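Local coordinates for protein trans-isoprenyl diphosphate synthase (Caulobacter crescentus, PDB 3OYR) that probably makes all-trans-octaprenyl diphosphate, the precursor of the isoprenoid quinone side chain, by condensing isopentenyl diphosphate with farnesyl diphosphate, at residues 67-72 with 193-198; 91-96 with 138-143; 217-222 with 318-323. All coordinates share one frame; numbering follows the deposited sequence. Where two conformers were deposited one is given.

Interaction 1 of 3, residues 67-72 with 193-198. With DMA (dimethylallyl diphosphate), chain D.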
loop_
_atom_site.group_PDB
_atom_site.type_symbol
_atom_site.label_atom_id
_atom_site.label_comp_id
_atom_site.label_asym_id
_atom_site.label_seq_id
_atom_site.Cartn_x
_atom_site.Cartn_y
_atom_site.Cartn_z
ATOM N N ARG B 67 -5.909 -15.851 -10.520
ATOM C CA ARG B 67 -5.238 -14.920 -11.426
ATOM C C ARG B 67 -6.185 -14.235 -12.400
ATOM O O ARG B 67 -5.776 -13.847 -13.495
ATOM C CB ARG B 67 -4.087 -15.613 -12.165
ATOM C CG ARG B 67 -3.063 -16.233 -11.205
ATOM C CD ARG B 67 -2.196 -15.134 -10.561
ATOM N NE ARG B 67 -1.049 -15.716 -9.880
ATOM C CZ ARG B 67 -1.080 -16.186 -8.637
ATOM N NH1 ARG B 67 -2.196 -16.113 -7.919
ATOM N NH2 ARG B 67 0.010 -16.728 -8.113
ATOM N N LEU B 68 -7.445 -14.059 -11.987
ATOM C CA LEU B 68 -8.475 -13.460 -12.857
ATOM C C LEU B 68 -8.138 -12.038 -13.236
ATOM O O LEU B 68 -8.349 -11.619 -14.383
ATOM C CB LEU B 68 -9.867 -13.505 -12.208
ATOM C CG LEU B 68 -10.438 -14.883 -11.861
ATOM C CD1 LEU B 68 -11.887 -14.772 -11.442
ATOM C CD2 LEU B 68 -10.313 -15.871 -13.029
ATOM N N ARG B 69 -7.571 -11.306 -12.284
ATOM C CA ARG B 69 -7.214 -9.927 -12.554
ATOM C C ARG B 69 -6.144 -9.736 -13.632
ATOM O O ARG B 69 -6.431 -9.015 -14.609
ATOM C CB ARG B 69 -6.961 -9.154 -11.271
ATOM C CG ARG B 69 -8.222 -8.912 -10.476
ATOM C CD ARG B 69 -7.838 -8.800 -9.034
ATOM N NE ARG B 69 -8.975 -8.835 -8.130
ATOM C CZ ARG B 69 -9.474 -9.943 -7.604
ATOM N NH1 ARG B 69 -8.958 -11.138 -7.918
ATOM N NH2 ARG B 69 -10.500 -9.851 -6.784
ATOM N N PRO B 70 -4.948 -10.406 -13.512
ATOM C CA PRO B 70 -4.003 -10.322 -14.654
ATOM C C PRO B 70 -4.532 -10.925 -15.949
ATOM O O PRO B 70 -4.200 -10.410 -17.029
ATOM C CB PRO B 70 -2.743 -11.094 -14.176
ATOM C CG PRO B 70 -3.165 -11.844 -12.940
ATOM C CD PRO B 70 -4.311 -11.052 -12.344
ATOM N N LEU B 71 -5.320 -12.005 -15.851
ATOM C CA LEU B 71 -5.993 -12.604 -16.996
ATOM C C LEU B 71 -6.853 -11.595 -17.739
ATOM O O LEU B 71 -6.861 -11.557 -18.978
ATOM C CB LEU B 71 -6.868 -13.810 -16.596
ATOM C CG LEU B 71 -6.132 -15.126 -16.349
ATOM C CD1 LEU B 71 -7.087 -16.215 -15.811
ATOM C CD2 LEU B 71 -5.411 -15.581 -17.579
ATOM N N MET B 72 -7.581 -10.782 -16.978
ATOM C CA MET B 72 -8.430 -9.765 -17.593
ATOM C C MET B 72 -7.620 -8.665 -18.274
ATOM O O MET B 72 -8.000 -8.219 -19.347
ATOM C CB MET B 72 -9.452 -9.217 -16.597
ATOM C CG MET B 72 -10.625 -10.160 -16.450
ATOM S SD MET B 72 -11.573 -9.891 -14.954
ATOM C CE MET B 72 -12.114 -8.202 -15.302
ATOM N N ALA B 193 -14.949 -4.258 -7.221
ATOM C CA ALA B 193 -15.235 -4.139 -8.650
ATOM C C ALA B 193 -14.264 -3.200 -9.391
ATOM O O ALA B 193 -13.964 -3.419 -10.562
ATOM C CB ALA B 193 -16.686 -3.736 -8.878
ATOM N N GLU B 194 -13.757 -2.185 -8.692
ATOM C CA GLU B 194 -12.862 -1.201 -9.293
ATOM C C GLU B 194 -11.525 -1.760 -9.810
ATOM O O GLU B 194 -11.053 -1.353 -10.874
ATOM C CB GLU B 194 -12.582 -0.074 -8.306
ATOM C CG GLU B 194 -12.369 1.249 -8.988
ATOM C CD GLU B 194 -13.676 1.829 -9.485
ATOM O OE1 GLU B 194 -14.640 1.984 -8.696
ATOM O OE2 GLU B 194 -13.746 2.122 -10.679
ATOM N N LEU B 195 -10.926 -2.693 -9.080
ATOM C CA LEU B 195 -9.679 -3.361 -9.504
ATOM C C LEU B 195 -9.895 -4.212 -10.798
ATOM O O LEU B 195 -9.056 -4.197 -11.741
ATOM C CB LEU B 195 -9.089 -4.200 -8.360
ATOM C CG LEU B 195 -7.661 -4.690 -8.611
ATOM C CD1 LEU B 195 -6.750 -3.553 -9.109
ATOM C CD2 LEU B 195 -7.108 -5.297 -7.360
ATOM N N PHE B 196 -11.054 -4.868 -10.880
ATOM C CA PHE B 196 -11.467 -5.564 -12.106
ATOM C C PHE B 196 -11.662 -4.601 -13.258
ATOM O O PHE B 196 -11.167 -4.873 -14.348
ATOM C CB PHE B 196 -12.747 -6.376 -11.914
ATOM C CG PHE B 196 -12.529 -7.714 -11.243
ATOM C CD1 PHE B 196 -12.920 -7.922 -9.936
ATOM C CD2 PHE B 196 -11.942 -8.770 -11.937
ATOM C CE1 PHE B 196 -12.726 -9.169 -9.332
ATOM C CE2 PHE B 196 -11.742 -10.006 -11.359
ATOM C CZ PHE B 196 -12.140 -10.215 -10.061
ATOM N N ALA B 197 -12.381 -3.491 -13.016
ATOM C CA ALA B 197 -12.541 -2.455 -14.034
ATOM C C ALA B 197 -11.181 -1.905 -14.495
ATOM O O ALA B 197 -10.962 -1.744 -15.692
ATOM C CB ALA B 197 -13.401 -1.321 -13.510
ATOM N N ALA B 198 -10.316 -1.559 -13.537
ATOM C CA ALA B 198 -8.945 -1.066 -13.776
ATOM C C ALA B 198 -8.071 -2.038 -14.555
ATOM O O ALA B 198 -7.375 -1.623 -15.511
ATOM C CB ALA B 198 -8.254 -0.708 -12.464
HETATM C C1 DMA D . -10.302 -12.505 -3.058
HETATM O O1 DMA D . -10.093 -12.571 -4.475
HETATM C C2 DMA D . -10.655 -11.060 -3.044
HETATM C C3 DMA D . -11.920 -10.635 -3.107
HETATM C C4 DMA D . -13.101 -11.568 -3.063
HETATM C C5 DMA D . -12.126 -9.155 -3.192
HETATM P PA DMA D . -10.119 -13.889 -5.388
HETATM O O1A DMA D . -9.911 -13.541 -6.848
HETATM O O2A DMA D . -11.368 -14.661 -5.065
HETATM O O3A DMA D . -8.818 -14.601 -4.733
HETATM P PB DMA D . -7.637 -15.460 -5.447
HETATM O O1B DMA D . -6.683 -14.445 -6.047
HETATM O O2B DMA D . -7.108 -16.107 -4.185
HETATM O O3B DMA D . -8.241 -16.392 -6.462
#
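Arg69 meets the Phe196 ring twice, with CG over the face and with its guanidinium near CE1 and CZ, and this overlap is the tight part of the contact between helices 68-79 and 181-206. The two short segments run at 30° to each other, their axes 9.4 Å apart, and no hydrogen bond joins them. Arg69 CG makes a CH-pi contact, 4.1 Å from the ring centroid. The chain then runs extended from CG to NE, which carries the guanidinium out along the same ring. Phe196 CZ sits 3.6 Å above the guanidinium plane, over its centre, although the two planes are 33° apart and so do not stack flat. Leu195 CD2 meets Arg69 CD at 4.0 Å, the two side chains crossing near a right angle. Met72 places its sulfur at the ring edge in a Met-aromatic contact, though a second conformer makes its exact closeness doubtful.

The margin at Leu68 is looser, offering little more than CB to the ring edge. Beyond the guanidinium lies the diphosphate of a bound ligand, dimethylallyl diphosphate: Arg69 NH1 donates a nearly straight bond (2.8 Å, 175°) to the ligand oxygen O1A, an atom lying in the guanidinium plane. The backbone N of Lys66 and the side chains of His98 and Arg115 also hydrogen-bond this ligand, a grouping consistent with the isopentenyl diphosphate pocket of the family. The apolar ring over one face probably limits how the cation can turn and leaves its charged edge to the phosphate oxygen.

Interaction 2 of 3, residues 91-96 with 138-143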
loop_
_atom_site.group_PDB
_atom_site.type_symbol
_atom_site.label_atom_id
_atom_site.label_comp_id
_atom_site.label_asym_id
_atom_site.label_seq_id
_atom_site.Cartn_x
_atom_site.Cartn_y
_atom_site.Cartn_z
ATOM N N ALA B 91 -0.297 -6.308 -16.098
ATOM C CA ALA B 91 -0.944 -7.513 -15.547
ATOM C C ALA B 91 -0.275 -7.974 -14.268
ATOM O O ALA B 91 -0.957 -8.273 -13.273
ATOM C CB ALA B 91 -0.976 -8.649 -16.583
ATOM N N ALA B 92 1.059 -8.016 -14.290
ATOM C CA ALA B 92 1.838 -8.326 -13.096
ATOM C C ALA B 92 1.594 -7.318 -11.942
ATOM O O ALA B 92 1.411 -7.710 -10.764
ATOM C CB ALA B 92 3.344 -8.407 -13.469
ATOM N N ALA B 93 1.607 -6.029 -12.272
ATOM C CA ALA B 93 1.325 -4.958 -11.278
ATOM C C ALA B 93 -0.047 -5.138 -10.625
ATOM O O ALA B 93 -0.198 -5.004 -9.383
ATOM C CB ALA B 93 1.416 -3.581 -11.927
ATOM N N VAL B 94 -1.035 -5.494 -11.455
ATOM C CA VAL B 94 -2.414 -5.727 -10.980
ATOM C C VAL B 94 -2.458 -6.856 -9.946
ATOM O O VAL B 94 -3.095 -6.728 -8.869
ATOM C CB VAL B 94 -3.337 -6.019 -12.202
ATOM C CG1 VAL B 94 -4.630 -6.643 -11.792
ATOM C CG2 VAL B 94 -3.593 -4.759 -12.957
ATOM N N GLU B 95 -1.760 -7.956 -10.243
ATOM C CA GLU B 95 -1.708 -9.080 -9.288
ATOM C C GLU B 95 -1.006 -8.717 -7.999
ATOM O O GLU B 95 -1.415 -9.185 -6.928
ATOM C CB GLU B 95 -1.085 -10.351 -9.904
ATOM C CG GLU B 95 -1.255 -11.648 -9.056
ATOM C CD GLU B 95 -2.716 -12.059 -8.793
ATOM O OE1 GLU B 95 -3.645 -11.608 -9.487
ATOM O OE2 GLU B 95 -2.946 -12.871 -7.888
ATOM N N PHE B 96 0.068 -7.935 -8.089
ATOM C CA PHE B 96 0.724 -7.414 -6.890
ATOM C C PHE B 96 -0.202 -6.538 -6.078
ATOM O O PHE B 96 -0.266 -6.684 -4.852
ATOM C CB PHE B 96 1.998 -6.621 -7.213
ATOM C CG PHE B 96 3.214 -7.493 -7.472
ATOM C CD1 PHE B 96 3.359 -8.731 -6.850
ATOM C CD2 PHE B 96 4.211 -7.064 -8.326
ATOM C CE1 PHE B 96 4.479 -9.541 -7.097
ATOM C CE2 PHE B 96 5.329 -7.859 -8.576
ATOM C CZ PHE B 96 5.466 -9.098 -7.960
ATOM N N ALA B 138 4.457 -1.007 -3.862
ATOM C CA ALA B 138 5.496 -0.222 -4.510
ATOM C C ALA B 138 6.084 -0.916 -5.746
ATOM O O ALA B 138 6.322 -0.258 -6.785
ATOM C CB ALA B 138 6.581 0.159 -3.503
ATOM N N ARG B 139 6.303 -2.224 -5.657
ATOM C CA ARG B 139 6.737 -3.024 -6.804
ATOM C C ARG B 139 5.775 -2.928 -7.979
ATOM O O ARG B 139 6.215 -2.782 -9.123
ATOM C CB ARG B 139 6.919 -4.504 -6.426
ATOM C CG ARG B 139 8.247 -4.837 -5.757
ATOM C CD ARG B 139 9.477 -4.378 -6.568
ATOM N NE ARG B 139 10.470 -5.444 -6.619
ATOM C CZ ARG B 139 11.656 -5.359 -7.214
ATOM N NH1 ARG B 139 12.473 -6.403 -7.199
ATOM N NH2 ARG B 139 12.028 -4.244 -7.819
ATOM N N ALA B 140 4.470 -3.003 -7.695
ATOM C CA ALA B 140 3.462 -2.793 -8.717
ATOM C C ALA B 140 3.661 -1.457 -9.475
ATOM O O ALA B 140 3.634 -1.424 -10.714
ATOM C CB ALA B 140 2.069 -2.907 -8.107
ATOM N N PHE B 141 3.908 -0.363 -8.750
ATOM C CA PHE B 141 4.120 0.952 -9.413
ATOM C C PHE B 141 5.417 1.118 -10.155
ATOM O O PHE B 141 5.454 1.749 -11.236
ATOM C CB PHE B 141 3.885 2.105 -8.439
ATOM C CG PHE B 141 2.436 2.386 -8.233
ATOM C CD1 PHE B 141 1.679 1.584 -7.390
ATOM C CD2 PHE B 141 1.813 3.417 -8.923
ATOM C CE1 PHE B 141 0.326 1.811 -7.219
ATOM C CE2 PHE B 141 0.447 3.667 -8.748
ATOM C CZ PHE B 141 -0.293 2.855 -7.892
ATOM N N GLU B 142 6.469 0.519 -9.615
ATOM C CA GLU B 142 7.716 0.379 -10.343
ATOM C C GLU B 142 7.503 -0.303 -11.698
ATOM O O GLU B 142 8.009 0.177 -12.717
ATOM C CB GLU B 142 8.741 -0.385 -9.500
ATOM C CG GLU B 142 9.398 0.475 -8.437
ATOM C CD GLU B 142 10.693 -0.144 -7.920
ATOM O OE1 GLU B 142 11.783 0.435 -8.152
ATOM O OE2 GLU B 142 10.622 -1.217 -7.297
ATOM N N LEU B 143 6.730 -1.391 -11.716
ATOM C CA LEU B 143 6.407 -2.103 -12.960
ATOM C C LEU B 143 5.667 -1.229 -13.959
ATOM O O LEU B 143 5.981 -1.175 -15.160
ATOM C CB LEU B 143 5.546 -3.340 -12.649
ATOM C CG LEU B 143 6.350 -4.579 -12.317
ATOM C CD1 LEU B 143 5.458 -5.591 -11.617
ATOM C CD2 LEU B 143 6.978 -5.135 -13.623
#
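Phe96, Ala140 and Leu143 each bury 55 Å² where two antiparallel helices of the all-alpha isoprenoid synthase fold come together. The segments 91-96 and 138-143 run at 166°, with axes only 8.2 Å apart. Small residues permit this closeness. Ala140 faces Ala93 with their CA atoms 4.0 Å from each other, and its methyl is also covered by Phe96 CB at 3.8 Å, so that the two backbones come close, as small residues allow.

Phe96 carries the contact along the helix pair. With CG anti to the carbonyl carbon (chi1 -80°), its ring lies against Arg139, Ala140 and Leu143. Arg139 contributes CB, 4.2 Å from Phe96 CD2 and approaching obliquely, before its chain bends at chi2 and chi3 and leads off to Arg45, whose carbonyl accepts a bond from NE.

Leu143 crosses Phe96 at about a right angle. Its CD1 comes to the ring edge, near the ring plane, 3.8 Å from Phe96 CE2. The same methyl lies 4.0 Å from Ala92 CB and so spans one turn of the opposing helix.

Helix 126-147 also serves the dimer: Phe141 points away from this contact and meets Phe141 of the second subunit, while Glu142 forms a salt bridge with Arg161 of that subunit. Between the alanines the fit is reciprocal: Ala93 CB lies 3.3 Å from Ala140 O, and Ala140 CB is likewise 3.3 Å from Ala93 O.

Interaction 3 of 3, residues 217-222 with 318-323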
loop_
_atom_site.group_PDB
_atom_site.type_symbol
_atom_site.label_atom_id
_atom_site.label_comp_id
_atom_site.label_asym_id
_atom_site.label_seq_id
_atom_site.Cartn_x
_atom_site.Cartn_y
_atom_site.Cartn_z
ATOM N N LEU B 217 -14.435 -1.938 -22.173
ATOM C CA LEU B 217 -13.728 -2.944 -21.414
ATOM C C LEU B 217 -13.743 -2.657 -19.928
ATOM O O LEU B 217 -13.922 -3.574 -19.115
ATOM C CB LEU B 217 -12.305 -3.118 -21.966
ATOM C CG LEU B 217 -12.338 -4.152 -23.091
ATOM C CD1 LEU B 217 -11.121 -4.006 -24.022
ATOM C CD2 LEU B 217 -12.450 -5.583 -22.514
ATOM N N ARG B 218 -13.571 -1.383 -19.580
ATOM C CA ARG B 218 -13.799 -0.912 -18.229
ATOM C C ARG B 218 -15.179 -1.305 -17.706
ATOM O O ARG B 218 -15.300 -1.859 -16.608
ATOM C CB ARG B 218 -13.633 0.599 -18.129
ATOM C CG ARG B 218 -13.844 1.074 -16.727
ATOM C CD ARG B 218 -13.712 2.563 -16.513
ATOM N NE ARG B 218 -13.998 2.808 -15.105
ATOM C CZ ARG B 218 -13.169 2.539 -14.093
ATOM N NH1 ARG B 218 -11.938 2.048 -14.285
ATOM N NH2 ARG B 218 -13.577 2.784 -12.870
ATOM N N ASP B 219 -16.202 -1.027 -18.508
ATOM C CA ASP B 219 -17.602 -1.393 -18.224
ATOM C C ASP B 219 -17.745 -2.898 -17.968
ATOM O O ASP B 219 -18.469 -3.309 -17.066
ATOM C CB ASP B 219 -18.463 -0.972 -19.435
ATOM C CG ASP B 219 -19.972 -0.948 -19.158
ATOM O OD1 ASP B 219 -20.405 -0.983 -17.979
ATOM O OD2 ASP B 219 -20.736 -0.887 -20.164
ATOM N N TYR B 220 -17.059 -3.713 -18.778
ATOM C CA TYR B 220 -17.061 -5.167 -18.631
ATOM C C TYR B 220 -16.503 -5.548 -17.261
ATOM O O TYR B 220 -17.131 -6.286 -16.523
ATOM C CB TYR B 220 -16.276 -5.885 -19.776
ATOM C CG TYR B 220 -16.016 -7.337 -19.461
ATOM C CD1 TYR B 220 -17.000 -8.298 -19.679
ATOM C CD2 TYR B 220 -14.807 -7.753 -18.890
ATOM C CE1 TYR B 220 -16.794 -9.635 -19.360
ATOM C CE2 TYR B 220 -14.608 -9.093 -18.562
ATOM C CZ TYR B 220 -15.594 -10.021 -18.813
ATOM O OH TYR B 220 -15.388 -11.333 -18.474
ATOM N N GLY B 221 -15.323 -5.020 -16.936
ATOM C CA GLY B 221 -14.652 -5.361 -15.687
ATOM C C GLY B 221 -15.418 -4.899 -14.448
ATOM O O GLY B 221 -15.504 -5.649 -13.480
ATOM N N LEU B 222 -15.987 -3.684 -14.482
ATOM C CA LEU B 222 -16.736 -3.159 -13.332
ATOM C C LEU B 222 -17.932 -4.064 -13.023
ATOM O O LEU B 222 -18.118 -4.529 -11.873
ATOM C CB LEU B 222 -17.192 -1.722 -13.604
ATOM C CG LEU B 222 -17.523 -0.791 -12.435
ATOM C CD1 LEU B 222 -18.912 -1.059 -11.862
ATOM C CD2 LEU B 222 -16.474 -0.869 -11.345
ATOM N N LYS B 318 -21.415 -8.991 -19.983
ATOM C CA LYS B 318 -21.452 -9.572 -21.319
ATOM C C LYS B 318 -21.935 -8.554 -22.365
ATOM O O LYS B 318 -21.364 -8.465 -23.432
ATOM C CB LYS B 318 -22.308 -10.828 -21.354
ATOM C CG LYS B 318 -21.845 -11.928 -20.427
ATOM C CD LYS B 318 -22.925 -12.969 -20.232
ATOM C CE LYS B 318 -22.730 -14.145 -21.158
ATOM N NZ LYS B 318 -23.636 -15.277 -20.799
ATOM N N ALA B 319 -22.951 -7.764 -22.026
ATOM C CA ALA B 319 -23.480 -6.756 -22.938
ATOM C C ALA B 319 -22.499 -5.610 -23.152
ATOM O O ALA B 319 -22.476 -5.007 -24.227
ATOM C CB ALA B 319 -24.885 -6.230 -22.450
ATOM N N ALA B 320 -21.680 -5.315 -22.141
ATOM C CA ALA B 320 -20.598 -4.315 -22.297
ATOM C C ALA B 320 -19.612 -4.578 -23.454
ATOM O O ALA B 320 -18.982 -3.649 -23.956
ATOM C CB ALA B 320 -19.847 -4.137 -20.999
ATOM N N LEU B 321 -19.481 -5.834 -23.875
ATOM C CA LEU B 321 -18.557 -6.206 -24.969
ATOM C C LEU B 321 -19.156 -6.210 -26.387
ATOM O O LEU B 321 -18.449 -6.518 -27.355
ATOM C CB LEU B 321 -17.931 -7.566 -24.690
ATOM C CG LEU B 321 -17.155 -7.715 -23.378
ATOM C CD1 LEU B 321 -16.737 -9.156 -23.242
ATOM C CD2 LEU B 321 -15.942 -6.796 -23.357
ATOM N N ALA B 322 -20.434 -5.841 -26.500
ATOM C CA ALA B 322 -21.186 -5.856 -27.758
ATOM C C ALA B 322 -20.476 -5.274 -28.972
ATOM O O ALA B 322 -20.650 -5.795 -30.075
ATOM C CB ALA B 322 -22.527 -5.144 -27.579
ATOM N N MET B 323 -19.706 -4.195 -28.780
ATOM C CA MET B 323 -19.002 -3.526 -29.888
ATOM C C MET B 323 -17.823 -4.344 -30.432
ATOM O O MET B 323 -17.292 -4.050 -31.504
ATOM C CB MET B 323 -18.512 -2.118 -29.472
ATOM C CG MET B 323 -17.208 -2.086 -28.622
ATOM S SD MET B 323 -16.443 -0.456 -28.372
ATOM C CE MET B 323 -15.835 -0.092 -30.030
HETATM O O HOH W 1 -20.164 -0.692 -22.619
#
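Tyr220 packs along Leu321, joining helix 211-238 of the all-alpha isoprenoid synthase fold to the run 318-323 near the C-terminal part of the chain. Traced outward, the tyrosine meets the leucine from CB through CG and CD1 as far as CE1. Its CB lies 3.7 Å from Leu321 CD2. The first torsion sets CG anti to the backbone N (chi1 167°), laying the ring alongside the leucine, and CG still touches CD2. Farther out the other branch takes over: Tyr220 CD1 is 3.7 Å from Leu321 CD1, which also reaches CE1 at 3.9 Å, approaching the ring obliquely. At the tip, OH leaves the leucine and hydrogen-bonds the carbonyl of Leu333 on helix 328-342, so that one side chain ties together three parts of the fold.

Leu321 has a second duty, for its CD2 also meets Leu217 CD2 at 3.8 Å. With an alanine here, Leu217 CD2 and the flank of the Tyr220 ring would probably lose this apolar partner, opening a gap between the two segments.

Ala320 brings its methyl close to the opposing helix. The CB bond points at that helix and sets the methyl against two atoms of it, 3.6 Å from Tyr220 N and 3.5 Å from Asp219 OD2.

The three contacts form a row with interaction 1 in the middle. Its centre is about 13 Å from each of theirs, whereas those of interactions 2 and 3 are about 24 Å apart. Toward interaction 2, Arg69 CB packs on Val94 CG1 (3.5 Å); toward interaction 3, Phe196 CB rests 3.3 Å from Gly221 O. Only interaction 1 reaches the bound diphosphate, and its Arg69 side chain lies about 10 Å from a calcium ion and about 8 Å from that of Asp232; the side chains of Phe96 and Tyr220 stay about 12 and 13 Å from a ligand. The ligand contact is thus flanked by helix packing that lies away from the annotated sites.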